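Local coordinates for protein polyketide biosynthesis cytochrome P450 PksS (Bacillus subtilis, PDB 4YZR) that acts in bacillaene biosynthesis as a haem-containing cytochrome P450 monooxygenase that takes dihydrobacillaene as its substrate, at residues 47-52 / 323-328. Sequence-based numbering, arbitrary orientation.
Sequences ITRYDD and DPNFFE
Tyr50, at the start of helix 50-58, meets Asp323 and Phe326 in a mixed polar and aromatic contact that ties this helix of the cytochrome P450 fold to the loop following helix 317-320. The polar part is a side-chain bond to the first turn of the helix: Tyr50 N donates to Asp323 OD2 over 2.8 Å at 167°, nearly straight, on the anti side of the carboxylate. Water 1 extends this grip by one residue, accepting from Asp51 N and donating to Asp323 OD2. Two donors from Asn325 hold the carboxylate's other oxygen: its backbone N closes an Asx turn on Asp323 OD1, and its ND2 reaches the syn lone pair of that atom.

The aromatic part is an offset stack, with the Tyr50 and Phe326 ring centroids 4.2 Å apart and the planes inclined by 26°. Having CG anti to the backbone N (chi1 -174°), Tyr50 lays one ring face against Phe326, and its OH hydrogen-bonds Arg341 O. Phe327 comes in obliquely from that same side, edge first, its CE2 3.9 Å from Tyr50 CD2. Beside the polar bond, Arg49 grips Asp51 side-on in a salt bridge, NE to OD1 and NH1 to OD2. The contact lies away from the bound haem, about 12 Å from the Tyr50 side chain. Within the stack, Tyr50 CD1 sits over the centre of the Phe326 ring, 3.5 Å from Phe326 CG.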
loop_
_atom_site.group_PDB
_atom_site.type_symbol
_atom_site.label_atom_id
_atom_site.label_comp_id
_atom_site.label_asym_id
_atom_site.label_seq_id
_atom_site.Cartn_x
_atom_site.Cartn_y
_atom_site.Cartn_z
ATOM N N ILE A 47 -8.844 -7.537 14.938
ATOM C CA ILE A 47 -10.178 -7.689 14.396
ATOM C C ILE A 47 -10.085 -8.372 13.062
ATOM O O ILE A 47 -9.421 -7.808 12.140
ATOM C CB ILE A 47 -10.813 -6.272 14.257
ATOM C CG1 ILE A 47 -10.638 -5.434 15.519
ATOM C CG2 ILE A 47 -12.312 -6.386 13.852
ATOM C CD1 ILE A 47 -11.241 -5.996 16.779
ATOM N N THR A 48 -10.562 -9.605 12.911
ATOM C CA THR A 48 -10.357 -10.392 11.725
ATOM C C THR A 48 -11.485 -10.678 10.828
ATOM O O THR A 48 -11.301 -11.117 9.705
ATOM C CB THR A 48 -9.608 -11.679 12.048
ATOM O OG1 THR A 48 -10.193 -12.205 13.266
ATOM C CG2 THR A 48 -8.158 -11.370 12.330
ATOM N N ARG A 49 -12.744 -10.522 11.335
ATOM C CA ARG A 49 -13.888 -10.675 10.454
ATOM C C ARG A 49 -14.258 -9.437 9.649
ATOM O O ARG A 49 -14.043 -8.341 10.124
ATOM C CB ARG A 49 -15.139 -10.998 11.272
ATOM C CG ARG A 49 -15.147 -12.430 11.859
ATOM C CD ARG A 49 -16.269 -12.517 12.945
ATOM N NE ARG A 49 -17.597 -12.210 12.378
ATOM C CZ ARG A 49 -18.471 -13.104 11.952
ATOM N NH1 ARG A 49 -19.619 -12.704 11.416
ATOM N NH2 ARG A 49 -18.209 -14.419 11.969
ATOM N N TYR A 50 -14.855 -9.627 8.488
ATOM C CA TYR A 50 -15.211 -8.500 7.635
ATOM C C TYR A 50 -16.240 -7.605 8.325
ATOM O O TYR A 50 -16.151 -6.390 8.324
ATOM C CB TYR A 50 -15.751 -9.009 6.313
ATOM C CG TYR A 50 -16.033 -7.982 5.272
ATOM C CD1 TYR A 50 -17.199 -7.234 5.225
ATOM C CD2 TYR A 50 -15.128 -7.793 4.210
ATOM C CE1 TYR A 50 -17.480 -6.366 4.214
ATOM C CE2 TYR A 50 -15.416 -6.911 3.171
ATOM C CZ TYR A 50 -16.602 -6.209 3.174
ATOM O OH TYR A 50 -16.933 -5.374 2.121
ATOM N N ASP A 51 -17.291 -8.187 8.921
ATOM C CA ASP A 51 -18.297 -7.353 9.520
ATOM C C ASP A 51 -17.760 -6.578 10.662
ATOM O O ASP A 51 -18.065 -5.357 10.794
ATOM C CB ASP A 51 -19.545 -8.213 9.988
ATOM C CG ASP A 51 -19.266 -9.273 10.982
ATOM O OD1 ASP A 51 -18.150 -9.731 11.250
ATOM O OD2 ASP A 51 -20.234 -9.815 11.641
ATOM N N ASP A 52 -16.909 -7.175 11.472
ATOM C CA ASP A 52 -16.345 -6.418 12.592
ATOM C C ASP A 52 -15.309 -5.359 12.157
ATOM O O ASP A 52 -15.241 -4.247 12.684
ATOM C CB ASP A 52 -15.670 -7.312 13.622
ATOM C CG ASP A 52 -16.636 -8.339 14.245
ATOM O OD1 ASP A 52 -17.807 -7.934 14.497
ATOM O OD2 ASP A 52 -16.274 -9.485 14.503
ATOM N N ASP A 323 -13.356 -13.573 4.111
ATOM C CA ASP A 323 -14.468 -13.963 5.022
ATOM C C ASP A 323 -15.558 -14.568 4.214
ATOM O O ASP A 323 -16.144 -13.973 3.344
ATOM C CB ASP A 323 -14.902 -12.692 5.731
ATOM C CG ASP A 323 -15.837 -12.879 6.855
ATOM O OD1 ASP A 323 -16.732 -13.823 6.705
ATOM O OD2 ASP A 323 -15.796 -12.232 7.861
ATOM N N PRO A 324 -15.956 -15.853 4.540
ATOM C CA PRO A 324 -16.996 -16.465 3.754
ATOM C C PRO A 324 -18.390 -15.942 3.950
ATOM O O PRO A 324 -19.235 -16.242 3.090
ATOM C CB PRO A 324 -16.946 -17.970 4.237
ATOM C CG PRO A 324 -16.419 -17.919 5.517
ATOM C CD PRO A 324 -15.377 -16.750 5.531
ATOM N N ASN A 325 -18.628 -15.077 4.897
ATOM C CA ASN A 325 -19.886 -14.342 4.974
ATOM C C ASN A 325 -20.047 -13.295 3.905
ATOM O O ASN A 325 -21.134 -12.810 3.584
ATOM C CB ASN A 325 -20.007 -13.720 6.274
ATOM C CG ASN A 325 -20.079 -14.710 7.372
ATOM O OD1 ASN A 325 -21.142 -15.365 7.503
ATOM N ND2 ASN A 325 -19.033 -14.921 8.119
ATOM N N PHE A 326 -18.882 -12.885 3.293
ATOM C CA PHE A 326 -18.900 -11.868 2.301
ATOM C C PHE A 326 -18.354 -12.219 0.947
ATOM O O PHE A 326 -18.566 -11.462 -0.032
ATOM C CB PHE A 326 -18.170 -10.587 2.859
ATOM C CG PHE A 326 -18.960 -9.917 3.931
ATOM C CD1 PHE A 326 -18.884 -10.340 5.241
ATOM C CD2 PHE A 326 -19.902 -8.917 3.630
ATOM C CE1 PHE A 326 -19.614 -9.745 6.230
ATOM C CE2 PHE A 326 -20.641 -8.336 4.627
ATOM C CZ PHE A 326 -20.507 -8.758 5.910
ATOM N N PHE A 327 -17.647 -13.337 0.830
ATOM C CA PHE A 327 -17.056 -13.789 -0.373
ATOM C C PHE A 327 -17.319 -15.297 -0.525
ATOM O O PHE A 327 -16.990 -16.075 0.336
ATOM C CB PHE A 327 -15.523 -13.539 -0.419
ATOM C CG PHE A 327 -15.109 -12.098 -0.211
ATOM C CD1 PHE A 327 -15.082 -11.253 -1.267
ATOM C CD2 PHE A 327 -14.937 -11.568 1.052
ATOM C CE1 PHE A 327 -14.725 -9.922 -1.115
ATOM C CE2 PHE A 327 -14.614 -10.230 1.252
ATOM C CZ PHE A 327 -14.550 -9.451 0.152
ATOM N N GLU A 328 -17.710 -15.644 -1.740
ATOM C CA GLU A 328 -17.895 -17.064 -2.042
ATOM C C GLU A 328 -16.590 -17.734 -2.351
ATOM O O GLU A 328 -15.779 -17.177 -3.074
ATOM C CB GLU A 328 -18.820 -17.181 -3.241
ATOM C CG GLU A 328 -19.097 -18.588 -3.774
ATOM C CD GLU A 328 -19.799 -18.518 -5.125
ATOM O OE1 GLU A 328 -20.582 -17.563 -5.313
ATOM O OE2 GLU A 328 -19.567 -19.393 -5.994
HETATM O O HOH W 1 -18.147 -11.328 8.786
#